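ABC sugar transporter, periplasmic sugar binding protein (Legionella pneumophila subsp. pneumophila, PDB 3ROT) probably binds a sugar in the periplasm and delivers it to an ABC importer. Local coordinates at residues A[134-139]-A[190-195]; A[138-143]-A[165-170]; A[4-9]-A[257-262]. All coordinates share one frame; numbering follows the deposited sequence.

Interaction 1. Residues A[134-139]-A[190-195]; sequences LVLNPQ and NIIFCL
Leu134, Val135 and Leu136 pair with Ile192, Phe193 and Cys194 in a parallel beta arrangement inside the five-stranded sheet of one lobe of a type I periplasmic binding protein fold. The axes of strands 134-137 and 191-194 come within 4.8 Å and are inclined at 22° to each other, the usual twist of a sheet. Four backbone hydrogen bonds alternate between the strands: Leu134 N to Ile191 O, Phe193 N to Leu134 O, Leu136 N to Phe193 O and Leu195 N to Leu136 O. The two central ones are almost straight, 174° at the hydrogen. The longest runs from Leu195 N to Leu136 O at 3.3 Å.

Side chains divide between the two faces. On that of Leu134, Leu136, Ile192 and Cys194, the CD1 methyl of Leu136 meets Ile192 CG2 at 3.8 Å and also reaches the sulfur of Cys194. On the other, Val135 CG2 packs against Phe193 CB at 4.2 Å, while Val135 CG1, anti to the backbone N (chi1 177°), lies beside Leu195 CD2 at 3.9 Å. Where the strands end, the Leu195 side chain leans over the first segment, with Leu195 CB 4.1 Å from Pro138 CD. Leu195 CD1 sits against the amide of Asn137, 3.6 Å from both Asn137 CG and Asn137 ND2.

Helices pack on both faces: Tyr182, Phe183 and Val179 of helix 172-185 and Leu200 and Leu203 of helix 197-208 on the side of Leu134 and Leu136, Ile152 and Leu156 of helix 143-158 on the Phe193 side. The contact is therefore wholly buried, and strand 162-167 continues the sheet beyond Val135. The Asn137 amide is held at both ends: ND2 donates to Glu165 OE2, and Asn137 OD1 accepts from Gln139 N at 2.9 Å, closing an Asx turn.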
ATOM      1  N   LEU A 134       7.381 -20.969  -7.535  1.00 28.80           N
ATOM      2  CA  LEU A 134       8.029 -19.688  -7.749  1.00 29.09           C
ATOM      3  C   LEU A 134       8.010 -18.939  -6.418  1.00 29.49           C
ATOM      4  O   LEU A 134       6.963 -18.840  -5.779  1.00 31.21           O
ATOM      5  CB  LEU A 134       7.273 -18.905  -8.819  1.00 29.35           C
ATOM      6  CG  LEU A 134       7.771 -17.515  -9.208  1.00 32.45           C
ATOM      7  CD1 LEU A 134       9.126 -17.617  -9.907  1.00 31.35           C
ATOM      8  CD2 LEU A 134       6.729 -16.850 -10.125  1.00 30.31           C
ATOM      9  N   VAL A 135       9.171 -18.447  -5.991  1.00 27.49           N
ATOM     10  CA  VAL A 135       9.288 -17.708  -4.738  1.00 26.39           C
ATOM     11  C   VAL A 135       9.497 -16.234  -5.042  1.00 26.94           C
ATOM     12  O   VAL A 135      10.507 -15.854  -5.651  1.00 26.75           O
ATOM     13  CB  VAL A 135      10.475 -18.200  -3.885  1.00 26.58           C
ATOM     14  CG1 VAL A 135      10.593 -17.349  -2.616  1.00 25.67           C
ATOM     15  CG2 VAL A 135      10.283 -19.669  -3.527  1.00 24.44           C
ATOM     16  N   LEU A 136       8.551 -15.407  -4.603  1.00 24.27           N
ATOM     17  CA  LEU A 136       8.611 -13.975  -4.865  1.00 22.75           C
ATOM     18  C   LEU A 136       9.224 -13.187  -3.705  1.00 24.27           C
ATOM     19  O   LEU A 136       8.663 -13.140  -2.615  1.00 23.44           O
ATOM     20  CB  LEU A 136       7.206 -13.454  -5.176  1.00 23.54           C
ATOM     21  CG  LEU A 136       6.380 -14.284  -6.175  1.00 22.85           C
ATOM     22  CD1 LEU A 136       5.078 -13.554  -6.467  1.00 19.68           C
ATOM     23  CD2 LEU A 136       7.160 -14.502  -7.471  1.00 23.13           C
ATOM     24  N   ASN A 137      10.382 -12.577  -3.954  1.00 25.20           N
ATOM     25  CA  ASN A 137      11.079 -11.798  -2.938  1.00 26.89           C
ATOM     26  C   ASN A 137      10.905 -10.317  -3.234  1.00 27.43           C
ATOM     27  O   ASN A 137      11.350  -9.822  -4.274  1.00 28.12           O
ATOM     28  CB  ASN A 137      12.576 -12.134  -2.921  1.00 27.34           C
ATOM     29  CG  ASN A 137      13.251 -11.735  -1.611  1.00 27.88           C
ATOM     30  OD1 ASN A 137      12.902 -10.722  -1.002  1.00 27.09           O
ATOM     31  ND2 ASN A 137      14.227 -12.531  -1.177  1.00 30.26           N
ATOM     32  N   PRO A 138      10.234  -9.588  -2.333  1.00 28.93           N
ATOM     33  CA  PRO A 138      10.061  -8.162  -2.604  1.00 29.20           C
ATOM     34  C   PRO A 138      11.190  -7.314  -2.044  1.00 30.62           C
ATOM     35  O   PRO A 138      11.257  -6.114  -2.315  1.00 30.01           O
ATOM     36  CB  PRO A 138       8.721  -7.853  -1.948  1.00 28.33           C
ATOM     37  CG  PRO A 138       8.757  -8.719  -0.742  1.00 29.51           C
ATOM     38  CD  PRO A 138       9.314 -10.035  -1.271  1.00 28.65           C
ATOM     39  N   GLN A 139      12.075  -7.934  -1.265  1.00 30.43           N
ATOM     40  CA  GLN A 139      13.178  -7.195  -0.671  1.00 32.85           C
ATOM     41  C   GLN A 139      14.505  -7.922  -0.562  1.00 32.74           C
ATOM     42  O   GLN A 139      14.890  -8.356   0.526  1.00 29.23           O
ATOM     43  CB  GLN A 139      12.809  -6.706   0.730  1.00 35.08           C
ATOM     44  CG  GLN A 139      11.700  -5.696   0.792  1.00 40.48           C
ATOM     45  CD  GLN A 139      11.374  -5.318   2.223  1.00 43.25           C
ATOM     46  OE1 GLN A 139      12.213  -4.773   2.942  1.00 45.41           O
ATOM     47  NE2 GLN A 139      10.153  -5.619   2.650  1.00 43.00           N
ATOM     48  N   ASN A 190       2.846 -24.098 -10.851  1.00 28.86           N
ATOM     49  CA  ASN A 190       1.536 -24.180 -10.207  1.00 27.94           C
ATOM     50  C   ASN A 190       1.522 -23.832  -8.724  1.00 27.02           C
ATOM     51  O   ASN A 190       0.498 -23.970  -8.048  1.00 28.84           O
ATOM     52  CB  ASN A 190       0.910 -25.565 -10.431  1.00 27.70           C
ATOM     53  CG  ASN A 190       1.809 -26.710  -9.980  1.00 29.27           C
ATOM     54  OD1 ASN A 190       2.943 -26.505  -9.542  1.00 28.45           O
ATOM     55  ND2 ASN A 190       1.297 -27.930 -10.092  1.00 27.92           N
ATOM     56  N   ILE A 191       2.662 -23.384  -8.216  1.00 27.00           N
ATOM     57  CA  ILE A 191       2.749 -22.983  -6.826  1.00 27.04           C
ATOM     58  C   ILE A 191       3.514 -21.679  -6.694  1.00 25.81           C
ATOM     59  O   ILE A 191       4.593 -21.515  -7.270  1.00 25.08           O
ATOM     60  CB  ILE A 191       3.452 -24.028  -5.947  1.00 30.28           C
ATOM     61  CG1 ILE A 191       2.615 -25.301  -5.857  1.00 33.32           C
ATOM     62  CG2 ILE A 191       3.655 -23.461  -4.550  1.00 33.43           C
ATOM     63  CD1 ILE A 191       3.129 -26.290  -4.814  1.00 34.40           C
ATOM     64  N   ILE A 192       2.940 -20.747  -5.941  1.00 23.33           N
ATOM     65  CA  ILE A 192       3.595 -19.472  -5.704  1.00 20.91           C
ATOM     66  C   ILE A 192       3.695 -19.198  -4.211  1.00 21.56           C
ATOM     67  O   ILE A 192       2.720 -19.339  -3.464  1.00 20.85           O
ATOM     68  CB  ILE A 192       2.859 -18.300  -6.377  1.00 22.86           C
ATOM     69  CG1 ILE A 192       2.849 -18.489  -7.903  1.00 24.10           C
ATOM     70  CG2 ILE A 192       3.558 -16.984  -6.025  1.00 21.90           C
ATOM     71  CD1 ILE A 192       2.165 -17.371  -8.673  1.00 22.20           C
ATOM     72  N   PHE A 193       4.898 -18.835  -3.785  1.00 20.06           N
ATOM     73  CA  PHE A 193       5.174 -18.504  -2.395  1.00 22.51           C
ATOM     74  C   PHE A 193       5.496 -17.014  -2.332  1.00 22.25           C
ATOM     75  O   PHE A 193       6.458 -16.570  -2.954  1.00 26.42           O
ATOM     76  CB  PHE A 193       6.406 -19.258  -1.883  1.00 21.92           C
ATOM     77  CG  PHE A 193       6.190 -20.722  -1.647  1.00 22.84           C
ATOM     78  CD1 PHE A 193       5.751 -21.183  -0.406  1.00 20.52           C
ATOM     79  CD2 PHE A 193       6.469 -21.646  -2.650  1.00 22.44           C
ATOM     80  CE1 PHE A 193       5.596 -22.543  -0.165  1.00 18.92           C
ATOM     81  CE2 PHE A 193       6.316 -23.012  -2.413  1.00 21.64           C
ATOM     82  CZ  PHE A 193       5.878 -23.457  -1.167  1.00 23.11           C
ATOM     83  N   CYS A 194       4.707 -16.248  -1.585  1.00 22.77           N
ATOM     84  CA  CYS A 194       4.970 -14.813  -1.426  1.00 20.72           C
ATOM     85  C   CYS A 194       5.634 -14.638  -0.064  1.00 22.75           C
ATOM     86  O   CYS A 194       5.056 -15.017   0.959  1.00 22.78           O
ATOM     87  CB  CYS A 194       3.680 -14.010  -1.459  1.00 22.30           C
ATOM     88  SG  CYS A 194       2.798 -14.096  -3.024  1.00 24.85           S
ATOM     89  N   LEU A 195       6.835 -14.064  -0.055  1.00 19.22           N
ATOM     90  CA  LEU A 195       7.573 -13.874   1.186  1.00 20.26           C
ATOM     91  C   LEU A 195       6.942 -12.851   2.130  1.00 20.78           C
ATOM     92  O   LEU A 195       7.191 -12.890   3.328  1.00 21.38           O
ATOM     93  CB  LEU A 195       9.040 -13.528   0.886  1.00 19.61           C
ATOM     94  CG  LEU A 195       9.783 -14.656   0.139  1.00 20.05           C
ATOM     95  CD1 LEU A 195      11.235 -14.284  -0.098  1.00 21.77           C
ATOM     96  CD2 LEU A 195       9.696 -15.940   0.948  1.00 20.06           C
TER

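Interaction 2. Residues A[138-143]-A[165-170]; sequences PQPGHI and ELDVGT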
ATOM      1  N   PRO A 138      10.234  -9.588  -2.333  1.00 28.93           N
ATOM      2  CA  PRO A 138      10.061  -8.162  -2.604  1.00 29.20           C
ATOM      3  C   PRO A 138      11.190  -7.314  -2.044  1.00 30.62           C
ATOM      4  O   PRO A 138      11.257  -6.114  -2.315  1.00 30.01           O
ATOM      5  CB  PRO A 138       8.721  -7.853  -1.948  1.00 28.33           C
ATOM      6  CG  PRO A 138       8.757  -8.719  -0.742  1.00 29.51           C
ATOM      7  CD  PRO A 138       9.314 -10.035  -1.271  1.00 28.65           C
ATOM      8  N   GLN A 139      12.075  -7.934  -1.265  1.00 30.43           N
ATOM      9  CA  GLN A 139      13.178  -7.195  -0.671  1.00 32.85           C
ATOM     10  C   GLN A 139      14.505  -7.922  -0.562  1.00 32.74           C
ATOM     11  O   GLN A 139      14.890  -8.356   0.526  1.00 29.23           O
ATOM     12  CB  GLN A 139      12.809  -6.706   0.730  1.00 35.08           C
ATOM     13  CG  GLN A 139      11.700  -5.696   0.792  1.00 40.48           C
ATOM     14  CD  GLN A 139      11.374  -5.318   2.223  1.00 43.25           C
ATOM     15  OE1 GLN A 139      12.213  -4.773   2.942  1.00 45.41           O
ATOM     16  NE2 GLN A 139      10.153  -5.619   2.650  1.00 43.00           N
ATOM     17  N   PRO A 140      15.222  -8.081  -1.684  1.00 34.65           N
ATOM     18  CA  PRO A 140      16.510  -8.767  -1.562  1.00 34.79           C
ATOM     19  C   PRO A 140      17.334  -7.918  -0.582  1.00 33.48           C
ATOM     20  O   PRO A 140      17.220  -6.692  -0.569  1.00 34.30           O
ATOM     21  CB  PRO A 140      17.053  -8.723  -2.989  1.00 35.78           C
ATOM     22  CG  PRO A 140      15.804  -8.820  -3.810  1.00 37.34           C
ATOM     23  CD  PRO A 140      14.881  -7.841  -3.097  1.00 35.72           C
ATOM     24  N   GLY A 141      18.143  -8.552   0.252  1.00 32.30           N
ATOM     25  CA  GLY A 141      18.914  -7.781   1.210  1.00 31.58           C
ATOM     26  C   GLY A 141      18.320  -7.940   2.598  1.00 30.90           C
ATOM     27  O   GLY A 141      19.034  -7.858   3.594  1.00 31.05           O
ATOM     28  N   HIS A 142      17.008  -8.164   2.662  1.00 28.33           N
ATOM     29  CA  HIS A 142      16.321  -8.367   3.939  1.00 26.98           C
ATOM     30  C   HIS A 142      16.717  -9.756   4.443  1.00 26.55           C
ATOM     31  O   HIS A 142      16.276 -10.770   3.899  1.00 25.19           O
ATOM     32  CB  HIS A 142      14.807  -8.291   3.732  1.00 27.58           C
ATOM     33  CG  HIS A 142      14.013  -8.374   4.999  1.00 29.21           C
ATOM     34  ND1 HIS A 142      14.190  -9.378   5.926  1.00 29.28           N
ATOM     35  CD2 HIS A 142      12.991  -7.616   5.459  1.00 30.22           C
ATOM     36  CE1 HIS A 142      13.307  -9.239   6.899  1.00 28.56           C
ATOM     37  NE2 HIS A 142      12.566  -8.178   6.639  1.00 29.81           N
ATOM     38  N   ILE A 143      17.535  -9.804   5.493  1.00 25.89           N
ATOM     39  CA  ILE A 143      18.022 -11.079   6.021  1.00 27.55           C
ATOM     40  C   ILE A 143      16.947 -12.017   6.563  1.00 27.65           C
ATOM     41  O   ILE A 143      17.138 -13.239   6.605  1.00 26.68           O
ATOM     42  CB  ILE A 143      19.102 -10.849   7.104  1.00 29.10           C
ATOM     43  CG1 ILE A 143      18.507 -10.117   8.312  1.00 27.63           C
ATOM     44  CG2 ILE A 143      20.251 -10.043   6.508  1.00 28.23           C
ATOM     45  CD1 ILE A 143      19.535  -9.798   9.400  1.00 29.93           C
ATOM     46  N   GLU A 165      13.701 -18.465  -7.336  1.00 37.18           N
ATOM     47  CA  GLU A 165      13.372 -17.285  -6.548  1.00 37.29           C
ATOM     48  C   GLU A 165      13.436 -16.078  -7.466  1.00 37.09           C
ATOM     49  O   GLU A 165      14.406 -15.881  -8.196  1.00 37.59           O
ATOM     50  CB  GLU A 165      14.337 -17.088  -5.377  1.00 37.70           C
ATOM     51  CG  GLU A 165      13.922 -15.935  -4.456  1.00 37.46           C
ATOM     52  CD  GLU A 165      14.851 -15.733  -3.260  1.00 38.93           C
ATOM     53  OE1 GLU A 165      15.248 -16.733  -2.626  1.00 39.63           O
ATOM     54  OE2 GLU A 165      15.171 -14.571  -2.936  1.00 37.10           O
ATOM     55  N   LEU A 166      12.389 -15.270  -7.430  1.00 36.10           N
ATOM     56  CA  LEU A 166      12.314 -14.092  -8.270  1.00 35.61           C
ATOM     57  C   LEU A 166      12.257 -12.807  -7.448  1.00 35.59           C
ATOM     58  O   LEU A 166      11.438 -12.683  -6.534  1.00 33.51           O
ATOM     59  CB  LEU A 166      11.078 -14.199  -9.164  1.00 35.55           C
ATOM     60  CG  LEU A 166      10.700 -13.039 -10.081  1.00 37.83           C
ATOM     61  CD1 LEU A 166      11.828 -12.764 -11.068  1.00 38.53           C
ATOM     62  CD2 LEU A 166       9.405 -13.392 -10.809  1.00 36.59           C
ATOM     63  N   ASP A 167      13.145 -11.869  -7.771  1.00 34.09           N
ATOM     64  CA  ASP A 167      13.190 -10.570  -7.102  1.00 35.83           C
ATOM     65  C   ASP A 167      12.146  -9.695  -7.787  1.00 34.84           C
ATOM     66  O   ASP A 167      12.369  -9.202  -8.891  1.00 35.99           O
ATOM     67  CB  ASP A 167      14.583  -9.949  -7.256  1.00 36.35           C
ATOM     68  CG  ASP A 167      14.627  -8.467  -6.883  1.00 40.24           C
ATOM     69  OD1 ASP A 167      13.619  -7.893  -6.408  1.00 39.79           O
ATOM     70  OD2 ASP A 167      15.701  -7.864  -7.067  1.00 42.22           O
ATOM     71  N   VAL A 168      11.007  -9.502  -7.132  1.00 33.16           N
ATOM     72  CA  VAL A 168       9.933  -8.704  -7.722  1.00 32.01           C
ATOM     73  C   VAL A 168       9.866  -7.261  -7.239  1.00 30.28           C
ATOM     74  O   VAL A 168       9.128  -6.461  -7.800  1.00 30.95           O
ATOM     75  CB  VAL A 168       8.551  -9.364  -7.479  1.00 31.14           C
ATOM     76  CG1 VAL A 168       8.488 -10.717  -8.167  1.00 31.61           C
ATOM     77  CG2 VAL A 168       8.306  -9.526  -5.982  1.00 32.05           C
ATOM     78  N   GLY A 169      10.639  -6.922  -6.213  1.00 30.81           N
ATOM     79  CA  GLY A 169      10.598  -5.565  -5.695  1.00 31.06           C
ATOM     80  C   GLY A 169       9.259  -5.299  -5.019  1.00 34.08           C
ATOM     81  O   GLY A 169       8.546  -6.241  -4.673  1.00 31.34           O
ATOM     82  N   THR A 170       8.903  -4.029  -4.830  1.00 35.77           N
ATOM     83  CA  THR A 170       7.632  -3.706  -4.184  1.00 38.27           C
ATOM     84  C   THR A 170       6.649  -2.928  -5.061  1.00 38.34           C
ATOM     85  O   THR A 170       5.468  -2.836  -4.725  1.00 40.16           O
ATOM     86  CB  THR A 170       7.838  -2.927  -2.862  1.00 39.41           C
ATOM     87  OG1 THR A 170       8.504  -1.687  -3.125  1.00 40.70           O
ATOM     88  CG2 THR A 170       8.663  -3.749  -1.881  1.00 41.08           C
TER
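Pro140 lays its ring across the carboxylate of Asp167, with Pro140 CG 3.3 Å from Asp167 CG, the two side chains crossing at about a right angle. Asp167 has its carboxylate carbon anti to the backbone N (chi1 166°), which brings the group back towards the proline; its OD1 also accepts a weak bond from Gly169 N. The turn after strand 165-167 thus folds against the loop that follows strand 132-137.

Deeper in, Pro138 CB rests on the carbonyl oxygen of Gly169 at 3.2 Å, and Pro138 CA is 4.0 Å from Val168 CG2. Thr170 places OG1 between its backbone N and carbonyl carbon (chi1 61°), leaving CG2 to approach Pro138 O at 3.5 Å. Gln139 directs its polar end elsewhere, NE2 bonding Gln198 OE1.

Residues 139-142 form a type II turn, closed by His142 N to Gln139 O, and lead to His142 at the N-cap of helix 143-158; His142 NE2 hydrogen-bonds a glycerol, probably from the crystallisation liquor. The proline carbons meet oxygens by van der Waals packing, and Gly169 CA makes a weak C-H...O contact with Pro138 O at 3.5 Å, so strong polar bonds do not join the loops.

Interaction 3. Residues A[4-9]-A[257-262]; sequences DKYYLI and QLVLMN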
ATOM      1  N   ASP A   4       8.011   7.681  31.028  1.00 45.10           N
ATOM      2  CA  ASP A   4       9.228   7.176  30.419  1.00 43.90           C
ATOM      3  C   ASP A   4       9.059   7.149  28.895  1.00 40.91           C
ATOM      4  O   ASP A   4       7.968   6.884  28.380  1.00 39.10           O
ATOM      5  CB  ASP A   4       9.564   5.772  30.934  1.00 45.42           C
ATOM      6  CG  ASP A   4      10.150   5.797  32.341  1.00 50.22           C
ATOM      7  OD1 ASP A   4      10.604   4.730  32.800  1.00 50.63           O
ATOM      8  OD2 ASP A   4      10.158   6.890  32.978  1.00 51.16           O
ATOM      9  N   LYS A   5      10.138   7.433  28.172  1.00 38.72           N
ATOM     10  CA  LYS A   5      10.101   7.451  26.709  1.00 38.43           C
ATOM     11  C   LYS A   5      10.631   6.177  26.055  1.00 36.38           C
ATOM     12  O   LYS A   5      11.717   5.696  26.378  1.00 35.50           O
ATOM     13  CB  LYS A   5      10.883   8.657  26.183  1.00 39.94           C
ATOM     14  CG  LYS A   5      10.852   8.770  24.677  1.00 41.43           C
ATOM     15  CD  LYS A   5       9.414   8.775  24.150  1.00 43.64           C
ATOM     16  CE  LYS A   5       9.364   9.037  22.653  1.00 43.26           C
ATOM     17  NZ  LYS A   5      10.051  10.313  22.318  1.00 42.16           N
ATOM     18  N   TYR A   6       9.852   5.647  25.120  1.00 33.32           N
ATOM     19  CA  TYR A   6      10.233   4.438  24.402  1.00 32.23           C
ATOM     20  C   TYR A   6      10.118   4.648  22.897  1.00 30.94           C
ATOM     21  O   TYR A   6       9.336   5.480  22.432  1.00 28.52           O
ATOM     22  CB  TYR A   6       9.347   3.261  24.827  1.00 31.41           C
ATOM     23  CG  TYR A   6       9.549   2.841  26.265  1.00 33.21           C
ATOM     24  CD1 TYR A   6      10.563   1.944  26.621  1.00 31.77           C
ATOM     25  CD2 TYR A   6       8.752   3.373  27.278  1.00 32.88           C
ATOM     26  CE1 TYR A   6      10.772   1.594  27.950  1.00 32.34           C
ATOM     27  CE2 TYR A   6       8.957   3.032  28.604  1.00 31.90           C
ATOM     28  CZ  TYR A   6       9.966   2.144  28.937  1.00 32.21           C
ATOM     29  OH  TYR A   6      10.172   1.814  30.261  1.00 31.38           O
ATOM     30  N   TYR A   7      10.898   3.880  22.141  1.00 27.75           N
ATOM     31  CA  TYR A   7      10.896   3.971  20.683  1.00 28.38           C
ATOM     32  C   TYR A   7      10.678   2.613  20.025  1.00 27.02           C
ATOM     33  O   TYR A   7      11.176   1.593  20.505  1.00 24.84           O
ATOM     34  CB  TYR A   7      12.231   4.518  20.171  1.00 29.63           C
ATOM     35  CG  TYR A   7      12.453   6.001  20.380  1.00 34.76           C
ATOM     36  CD1 TYR A   7      11.910   6.937  19.502  1.00 36.33           C
ATOM     37  CD2 TYR A   7      13.238   6.462  21.432  1.00 33.89           C
ATOM     38  CE1 TYR A   7      12.153   8.299  19.666  1.00 38.63           C
ATOM     39  CE2 TYR A   7      13.484   7.825  21.607  1.00 37.62           C
ATOM     40  CZ  TYR A   7      12.941   8.732  20.719  1.00 37.56           C
ATOM     41  OH  TYR A   7      13.206  10.074  20.868  1.00 41.51           O
ATOM     42  N   LEU A   8       9.924   2.615  18.933  1.00 25.10           N
ATOM     43  CA  LEU A   8       9.691   1.410  18.146  1.00 25.59           C
ATOM     44  C   LEU A   8      10.160   1.822  16.757  1.00 26.05           C
ATOM     45  O   LEU A   8       9.550   2.668  16.108  1.00 27.51           O
ATOM     46  CB  LEU A   8       8.206   1.014  18.126  1.00 25.06           C
ATOM     47  CG  LEU A   8       7.808  -0.089  17.126  1.00 26.80           C
ATOM     48  CD1 LEU A   8       8.764  -1.278  17.227  1.00 22.81           C
ATOM     49  CD2 LEU A   8       6.371  -0.538  17.391  1.00 27.80           C
ATOM     50  N   ILE A   9      11.264   1.242  16.312  1.00 25.86           N
ATOM     51  CA  ILE A   9      11.823   1.598  15.023  1.00 25.33           C
ATOM     52  C   ILE A   9      11.796   0.425  14.050  1.00 26.99           C
ATOM     53  O   ILE A   9      12.182  -0.689  14.400  1.00 27.25           O
ATOM     54  CB  ILE A   9      13.264   2.124  15.227  1.00 27.32           C
ATOM     55  CG1 ILE A   9      13.243   3.216  16.309  1.00 27.42           C
ATOM     56  CG2 ILE A   9      13.819   2.664  13.914  1.00 26.07           C
ATOM     57  CD1 ILE A   9      14.592   3.810  16.693  1.00 26.80           C
ATOM     58  N   GLN A 257       7.895  -5.785  27.802  1.00 24.64           N
ATOM     59  CA  GLN A 257       9.148  -6.226  28.410  1.00 25.32           C
ATOM     60  C   GLN A 257      10.100  -5.068  28.677  1.00 25.78           C
ATOM     61  O   GLN A 257      10.782  -5.046  29.708  1.00 25.00           O
ATOM     62  CB  GLN A 257       9.859  -7.264  27.533  1.00 27.41           C
ATOM     63  CG  GLN A 257       9.098  -8.574  27.362  1.00 24.87           C
ATOM     64  CD  GLN A 257      10.022  -9.773  27.224  1.00 24.48           C
ATOM     65  OE1 GLN A 257      10.537 -10.295  28.215  1.00 24.99           O
ATOM     66  NE2 GLN A 257      10.247 -10.205  25.988  1.00 23.02           N
ATOM     67  N   LEU A 258      10.160  -4.114  27.753  1.00 25.40           N
ATOM     68  CA  LEU A 258      11.044  -2.977  27.934  1.00 26.38           C
ATOM     69  C   LEU A 258      10.654  -2.238  29.201  1.00 27.14           C
ATOM     70  O   LEU A 258      11.521  -1.812  29.959  1.00 28.31           O
ATOM     71  CB  LEU A 258      10.978  -2.030  26.726  1.00 25.78           C
ATOM     72  CG  LEU A 258      11.768  -2.438  25.478  1.00 26.01           C
ATOM     73  CD1 LEU A 258      11.476  -1.470  24.346  1.00 23.30           C
ATOM     74  CD2 LEU A 258      13.259  -2.460  25.799  1.00 23.96           C
ATOM     75  N   VAL A 259       9.351  -2.109  29.436  1.00 27.20           N
ATOM     76  CA  VAL A 259       8.845  -1.412  30.614  1.00 27.52           C
ATOM     77  C   VAL A 259       9.078  -2.200  31.903  1.00 27.77           C
ATOM     78  O   VAL A 259       9.580  -1.644  32.879  1.00 27.10           O
ATOM     79  CB  VAL A 259       7.334  -1.097  30.478  1.00 27.43           C
ATOM     80  CG1 VAL A 259       6.798  -0.491  31.783  1.00 29.08           C
ATOM     81  CG2 VAL A 259       7.108  -0.135  29.318  1.00 27.37           C
ATOM     82  N   LEU A 260       8.719  -3.485  31.903  1.00 28.36           N
ATOM     83  CA  LEU A 260       8.905  -4.336  33.078  1.00 29.21           C
ATOM     84  C   LEU A 260      10.373  -4.324  33.482  1.00 30.25           C
ATOM     85  O   LEU A 260      10.719  -4.442  34.655  1.00 28.20           O
ATOM     86  CB  LEU A 260       8.469  -5.777  32.781  1.00 29.98           C
ATOM     87  CG  LEU A 260       6.973  -6.046  32.569  1.00 30.98           C
ATOM     88  CD1 LEU A 260       6.763  -7.499  32.139  1.00 32.84           C
ATOM     89  CD2 LEU A 260       6.211  -5.752  33.845  1.00 31.46           C
HETATM   90  N   MSE A 261      11.232  -4.181  32.487  1.00 30.70           N
HETATM   91  CA  MSE A 261      12.660  -4.157  32.715  1.00 34.72           C
HETATM   92  C   MSE A 261      13.065  -2.900  33.493  1.00 34.33           C
HETATM   93  O   MSE A 261      13.839  -2.976  34.444  1.00 32.43           O
HETATM   94  CB  MSE A 261      13.383  -4.213  31.372  1.00 39.88           C
HETATM   95  CG  MSE A 261      14.880  -4.187  31.476  1.00 48.38           C
HETATM   96 SE   MSE A 261      15.705  -4.108  29.728  1.00 57.20          SE
HETATM   97  CE  MSE A 261      17.412  -4.867  30.245  1.00 52.64           C
ATOM     98  N   ASN A 262      12.529  -1.752  33.096  1.00 33.97           N
ATOM     99  CA  ASN A 262      12.853  -0.501  33.769  1.00 35.83           C
ATOM    100  C   ASN A 262      12.181  -0.339  35.131  1.00 35.85           C
ATOM    101  O   ASN A 262      12.805   0.130  36.076  1.00 35.54           O
ATOM    102  CB  ASN A 262      12.493   0.694  32.880  1.00 37.85           C
ATOM    103  CG  ASN A 262      13.369   0.783  31.641  1.00 40.52           C
ATOM    104  OD1 ASN A 262      14.596   0.713  31.728  1.00 43.15           O
ATOM    105  ND2 ASN A 262      12.745   0.950  30.485  1.00 41.14           N
TER
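Strand 5-9 and helix 257-262 run roughly antiparallel, at 151°, with their axes 10.4 Å apart at closest approach, a separation that side chains must bridge. The nearest alpha carbons are those of Tyr6 and Leu258, 8.3 Å apart, so the backbones themselves do not touch.

Tyr6 does most of the bridging. Its side chain reaches across to the helix, where three residues spaced along one side receive it. The Leu258 and Tyr6 side chains lie alongside one another, pointing opposite ways, with Leu258 CB 3.8 Å from Tyr6 CE1. The Val259 side chain runs roughly perpendicular to that of Tyr6, and Val259 CG2 lies 3.7 Å from Tyr6 CZ.

In the type I periplasmic binding protein fold, each lobe is a parallel sheet flanked by helices. Here the second strand in the order of the six-stranded sheet receives a helix from late in the chain, 248 residues on. Val259 also touches Leu32 of helix 16-32, which lies against the same face.

At the far end of the ring, Asn262 ND2 donates to Tyr6 OH at 2.7 Å with 155° at the hydrogen. The hydroxyl oxygen lies close to the amide plane, while the amide and ring planes are 37° apart. Asn262 ND2 also donates to Ser63 O, in the loop that precedes strand 64-67, so the amide nitrogen is shared between the tyrosine hydroxyl and a backbone carbonyl. Asp4 adds a loose contact at the margin, Asp4 OD1 lying 4.5 Å from Asn262 CB.

Overall arrangement
Interactions 1 and 2 belong to one lobe and share Pro138 and Gln139. Their centres are 9 Å apart, and strand 132-137 joins them: it pairs with strand 191-194 along one edge and with strand 162-167 along the other, where Val135 O lies 2.7 Å from Leu166 N and Asn137 N 2.8 Å from Leu166 O. Interaction 3 lies in the other lobe, its centre about 35 Å from that of interaction 1 and 31 Å from that of interaction 2. The loop of interaction 2 carries His142, whose NE2 hydrogen-bonds a glycerol, probably a crystallisation additive, and whose ring meets that of His11, just beyond strand 5-9; this is consistent with a ligand cleft between the lobes.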